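Local coordinates for capsid protein (Bocavirus gorilla/GBoV1/2009, PDB 7LNK), which builds the T=1 icosahedral shell of gorilla bocavirus from sixty copies of a parvoviral jelly-roll subunit, probably to enclose the viral genome, at residues 176-179 and 180-183; 164-168 and 169-173. All coordinates share one frame; numbering follows the deposited sequence.

Interaction 1 of 2, residues 176-179 and 180-183; sequences GGTA and TEKA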
ATOM      1  N   GLY A 176     -68.831 -31.093 102.054  1.00 34.88           N
ATOM      2  CA  GLY A 176     -68.256 -30.614 100.818  1.00 34.88           C
ATOM      3  C   GLY A 176     -66.835 -31.051 100.563  1.00 34.88           C
ATOM      4  O   GLY A 176     -66.230 -30.588  99.592  1.00 34.88           O
ATOM      5  N   GLY A 177     -66.281 -31.923 101.398  1.00 33.74           N
ATOM      6  CA  GLY A 177     -64.934 -32.407 101.197  1.00 33.74           C
ATOM      7  C   GLY A 177     -63.902 -31.563 101.912  1.00 33.74           C
ATOM      8  O   GLY A 177     -64.172 -30.476 102.419  1.00 33.74           O
ATOM      9  N   THR A 178     -62.683 -32.086 101.949  1.00 31.38           N
ATOM     10  CA  THR A 178     -61.601 -31.354 102.577  1.00 31.38           C
ATOM     11  C   THR A 178     -61.119 -30.242 101.655  1.00 31.38           C
ATOM     12  O   THR A 178     -61.569 -30.100 100.519  1.00 31.38           O
ATOM     13  CB  THR A 178     -60.447 -32.292 102.922  1.00 31.55           C
ATOM     14  OG1 THR A 178     -59.955 -32.906 101.728  1.00 31.55           O
ATOM     15  CG2 THR A 178     -60.914 -33.375 103.863  1.00 31.55           C
ATOM     16  N   ALA A 179     -60.168 -29.455 102.152  1.00 30.11           N
ATOM     17  CA  ALA A 179     -59.640 -28.365 101.344  1.00 30.11           C
ATOM     18  C   ALA A 179     -58.755 -28.899 100.232  1.00 30.11           C
ATOM     19  O   ALA A 179     -58.666 -28.303  99.155  1.00 30.11           O
ATOM     20  CB  ALA A 179     -58.869 -27.385 102.224  1.00 30.39           C
ATOM     21  N   THR A 180     -58.096 -30.029 100.476  1.00 29.40           N
ATOM     22  CA  THR A 180     -57.206 -30.591  99.472  1.00 29.40           C
ATOM     23  C   THR A 180     -57.988 -31.311  98.387  1.00 29.40           C
ATOM     24  O   THR A 180     -57.661 -31.200  97.202  1.00 29.40           O
ATOM     25  CB  THR A 180     -56.205 -31.530 100.136  1.00 30.06           C
ATOM     26  OG1 THR A 180     -55.437 -30.794 101.091  1.00 30.06           O
ATOM     27  CG2 THR A 180     -55.269 -32.124  99.107  1.00 30.06           C
ATOM     28  N   GLU A 181     -59.030 -32.051  98.767  1.00 29.03           N
ATOM     29  CA  GLU A 181     -59.839 -32.718  97.755  1.00 29.03           C
ATOM     30  C   GLU A 181     -60.560 -31.716  96.869  1.00 29.03           C
ATOM     31  O   GLU A 181     -60.651 -31.915  95.655  1.00 29.03           O
ATOM     32  CB  GLU A 181     -60.843 -33.669  98.396  1.00 32.12           C
ATOM     33  CG  GLU A 181     -60.229 -34.893  99.017  1.00 32.12           C
ATOM     34  CD  GLU A 181     -61.268 -35.829  99.569  1.00 32.12           C
ATOM     35  OE1 GLU A 181     -62.432 -35.411  99.694  1.00 32.12           O
ATOM     36  OE2 GLU A 181     -60.935 -37.002  99.828  1.00 32.12           O
ATOM     37  N   LYS A 182     -61.088 -30.642  97.455  1.00 27.71           N
ATOM     38  CA  LYS A 182     -61.740 -29.626  96.640  1.00 27.71           C
ATOM     39  C   LYS A 182     -60.751 -28.964  95.697  1.00 27.71           C
ATOM     40  O   LYS A 182     -61.091 -28.657  94.552  1.00 27.71           O
ATOM     41  CB  LYS A 182     -62.420 -28.589  97.528  1.00 29.55           C
ATOM     42  CG  LYS A 182     -63.647 -29.111  98.228  1.00 29.55           C
ATOM     43  CD  LYS A 182     -64.413 -28.000  98.900  1.00 29.55           C
ATOM     44  CE  LYS A 182     -63.612 -27.402 100.027  1.00 29.55           C
ATOM     45  NZ  LYS A 182     -64.397 -26.390 100.772  1.00 29.55           N
ATOM     46  N   ALA A 183     -59.520 -28.755  96.153  1.00 26.59           N
ATOM     47  CA  ALA A 183     -58.502 -28.167  95.294  1.00 26.59           C
ATOM     48  C   ALA A 183     -58.159 -29.097  94.143  1.00 26.59           C
ATOM     49  O   ALA A 183     -57.739 -28.652  93.072  1.00 26.59           O
ATOM     50  CB  ALA A 183     -57.256 -27.841  96.112  1.00 26.69           C
TER
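The hydroxyl of T178 lies across the first turn of helix 179-186, with OG1 3.4 Å from E181 CG, and makes the classical N-cap of that helix. E181 N, which has no preceding turn of helix to bond to, donates to T178 OG1 at 3.2 Å and 164°, nearly straight. A chi1 of 60° brings the hydroxyl between T178 N and its carbonyl carbon, from where it can bend back over the opening turn. Threonine suits the place because the same oxygen both accepts this N-H and is hydrogen-bonded to the carbonyl of G295. The reciprocal half of a capping box is missing: E181 OE1 stays 4.0 Å from T178 N, and the extended glutamate chain places OE2 on the backbone N of Y297 and OE1 at a weak bond from D171 N.

Behind the cap the helical bonds begin, K182 N to T178 O at 3.1 Å and A183 N to A179 O at 3.2 Å. G177, with a positive phi, leads the loop into the cap along a path where a CB would meet the preceding carbonyl oxygen, so glycine belongs there. The small A183 and the beta-branched T180 pack on L346 of a second subunit, while K182 and A183 pack on I472 and L468 of a third, placing this turn, between strands 123-128 and 199-201 in what is probably the EF loop of the jelly roll, at a subunit junction. K182 uses its flexible aliphatic chain to run alongside the incoming backbone: CG sits 3.2 Å from T178 O, and CD is 3.2 Å from G176 O.

Interaction 2 of 2, residues 164-168 and 169-173; sequences LNELA and DLDGT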
ATOM      1  N   LEU A 164     -58.235 -38.882  89.717  1.00 27.04           N
ATOM      2  CA  LEU A 164     -58.331 -40.034  90.602  1.00 27.04           C
ATOM      3  C   LEU A 164     -59.489 -39.780  91.554  1.00 27.04           C
ATOM      4  O   LEU A 164     -59.501 -38.771  92.261  1.00 27.04           O
ATOM      5  CB  LEU A 164     -57.030 -40.243  91.366  1.00 27.48           C
ATOM      6  CG  LEU A 164     -56.842 -41.593  92.059  1.00 27.48           C
ATOM      7  CD1 LEU A 164     -55.368 -41.897  92.145  1.00 27.48           C
ATOM      8  CD2 LEU A 164     -57.490 -41.673  93.415  1.00 27.48           C
ATOM      9  N   ASN A 165     -60.462 -40.690  91.577  1.00 29.37           N
ATOM     10  CA  ASN A 165     -61.754 -40.367  92.173  1.00 29.37           C
ATOM     11  C   ASN A 165     -61.671 -40.218  93.687  1.00 29.37           C
ATOM     12  O   ASN A 165     -62.180 -39.240  94.244  1.00 29.37           O
ATOM     13  CB  ASN A 165     -62.783 -41.427  91.801  1.00 29.38           C
ATOM     14  CG  ASN A 165     -64.186 -41.009  92.143  1.00 29.38           C
ATOM     15  OD1 ASN A 165     -64.511 -39.827  92.114  1.00 29.38           O
ATOM     16  ND2 ASN A 165     -65.022 -41.968  92.486  1.00 29.38           N
ATOM     17  N   GLU A 166     -61.051 -41.177  94.377  1.00 30.84           N
ATOM     18  CA  GLU A 166     -61.053 -41.138  95.835  1.00 30.84           C
ATOM     19  C   GLU A 166     -60.377 -39.874  96.351  1.00 30.84           C
ATOM     20  O   GLU A 166     -60.649 -39.422  97.469  1.00 30.84           O
ATOM     21  CB  GLU A 166     -60.376 -42.385  96.401  1.00 32.31           C
ATOM     22  CG  GLU A 166     -60.428 -42.488  97.916  1.00 32.31           C
ATOM     23  CD  GLU A 166     -61.838 -42.680  98.452  1.00 32.31           C
ATOM     24  OE1 GLU A 166     -62.740 -43.034  97.670  1.00 32.31           O
ATOM     25  OE2 GLU A 166     -62.056 -42.455  99.657  1.00 32.31           O
ATOM     26  N   LEU A 167     -59.502 -39.285  95.541  1.00 29.98           N
ATOM     27  CA  LEU A 167     -58.922 -37.994  95.878  1.00 29.98           C
ATOM     28  C   LEU A 167     -59.899 -36.857  95.626  1.00 29.98           C
ATOM     29  O   LEU A 167     -59.803 -35.801  96.253  1.00 29.98           O
ATOM     30  CB  LEU A 167     -57.643 -37.782  95.076  1.00 29.28           C
ATOM     31  CG  LEU A 167     -56.303 -38.210  95.663  1.00 29.28           C
ATOM     32  CD1 LEU A 167     -56.239 -39.679  95.967  1.00 29.28           C
ATOM     33  CD2 LEU A 167     -55.249 -37.859  94.647  1.00 29.28           C
ATOM     34  N   ALA A 168     -60.790 -37.019  94.658  1.00 30.54           N
ATOM     35  CA  ALA A 168     -61.749 -35.985  94.292  1.00 30.54           C
ATOM     36  C   ALA A 168     -63.141 -36.201  94.876  1.00 30.54           C
ATOM     37  O   ALA A 168     -64.051 -35.431  94.582  1.00 30.54           O
ATOM     38  CB  ALA A 168     -61.850 -35.872  92.777  1.00 29.54           C
ATOM     39  N   ASP A 169     -63.355 -37.252  95.657  1.00 31.32           N
ATOM     40  CA  ASP A 169     -64.738 -37.659  95.875  1.00 31.32           C
ATOM     41  C   ASP A 169     -65.457 -36.868  96.960  1.00 31.32           C
ATOM     42  O   ASP A 169     -66.649 -37.108  97.169  1.00 31.32           O
ATOM     43  CB  ASP A 169     -64.818 -39.155  96.183  1.00 32.37           C
ATOM     44  CG  ASP A 169     -64.027 -39.548  97.398  1.00 32.37           C
ATOM     45  OD1 ASP A 169     -63.294 -38.702  97.949  1.00 32.37           O
ATOM     46  OD2 ASP A 169     -64.155 -40.714  97.818  1.00 32.37           O
ATOM     47  N   LEU A 170     -64.789 -35.931  97.633  1.00 32.38           N
ATOM     48  CA  LEU A 170     -65.441 -35.064  98.616  1.00 32.38           C
ATOM     49  C   LEU A 170     -66.170 -35.866  99.684  1.00 32.38           C
ATOM     50  O   LEU A 170     -67.337 -35.628  99.995  1.00 32.38           O
ATOM     51  CB  LEU A 170     -66.379 -34.068  97.936  1.00 31.27           C
ATOM     52  CG  LEU A 170     -65.783 -32.827  97.262  1.00 31.27           C
ATOM     53  CD1 LEU A 170     -64.453 -33.024  96.572  1.00 31.27           C
ATOM     54  CD2 LEU A 170     -66.807 -32.146  96.373  1.00 31.27           C
ATOM     55  N   ASP A 171     -65.455 -36.816 100.263  1.00 33.85           N
ATOM     56  CA  ASP A 171     -65.961 -37.614 101.359  1.00 33.85           C
ATOM     57  C   ASP A 171     -65.208 -37.253 102.629  1.00 33.85           C
ATOM     58  O   ASP A 171     -64.063 -36.801 102.588  1.00 33.85           O
ATOM     59  CB  ASP A 171     -65.842 -39.111 101.051  1.00 33.49           C
ATOM     60  CG  ASP A 171     -64.420 -39.542 100.760  1.00 33.49           C
ATOM     61  OD1 ASP A 171     -63.522 -38.685 100.684  1.00 33.49           O
ATOM     62  OD2 ASP A 171     -64.200 -40.757 100.595  1.00 33.49           O
ATOM     63  N   GLY A 172     -65.883 -37.394 103.760  1.00 36.04           N
ATOM     64  CA  GLY A 172     -65.238 -37.133 105.026  1.00 36.04           C
ATOM     65  C   GLY A 172     -66.180 -36.581 106.070  1.00 36.04           C
ATOM     66  O   GLY A 172     -67.392 -36.520 105.853  1.00 36.04           O
ATOM     67  N   THR A 173     -65.629 -36.161 107.207  1.00 37.72           N
ATOM     68  CA  THR A 173     -66.459 -35.563 108.244  1.00 37.72           C
ATOM     69  C   THR A 173     -66.943 -34.183 107.824  1.00 37.72           C
ATOM     70  O   THR A 173     -68.134 -33.872 107.940  1.00 37.72           O
ATOM     71  CB  THR A 173     -65.683 -35.481 109.555  1.00 38.52           C
ATOM     72  OG1 THR A 173     -65.315 -36.798 109.975  1.00 38.52           O
ATOM     73  CG2 THR A 173     -66.534 -34.833 110.633  1.00 38.52           C
TER
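Between N165 and A168 the backbone makes one weakly bonded helical turn; D169 follows it directly, and the positive phi of L170 (55°) then redirects the chain so that D171 also comes near E166. The glutamate holds CG anti to its own N and then bends at chi2 (66°), so that its carboxylate lies beside the two aspartates. OE1 meets D169 OD2 at 2.7 Å and OE2 meets D171 OD2 at 2.9 Å, with each pair of carboxylates turned some 70° apart. These are like charges brought close, which may raise the affinity of one carboxyl for a proton, though at this resolution the short distances do not settle it; E181 adds a further carboxylate, and E166 OE2 accepts a bond from N299 N. N165 lies crosswise to D169, its OD1 4.1 Å from D169 CB. L170 packs on L185 and on I472 of a third subunit. The small A168 also packs on L185, and L167 meets M348 of a second subunit. Leucine and alanine thus line the apolar side, the acids the polar one, in a short helical turn unwound through a positive-phi residue, probably within the parvoviral EF loop.

Coming from strand 153-160, the chain first makes the short helix 165-168 and leaves it in interaction 2, then runs through a glycine-containing loop into interaction 1, where helix 179-186 starts before strand 199-201. The two contacts lie in series, neither nested nor crossed, yet their centres are only about 8 Å apart. E181 joins them: its CG packs on L167 O, its OE1 is weakly bonded to D171 N, and its OE2 approaches the aspartates of interaction 2. E181, just past the loop, thus reaches back to its start and closes residues 169-178 into a loop. The residues near 295-299 bind both helical turns, while both also touch the second subunit.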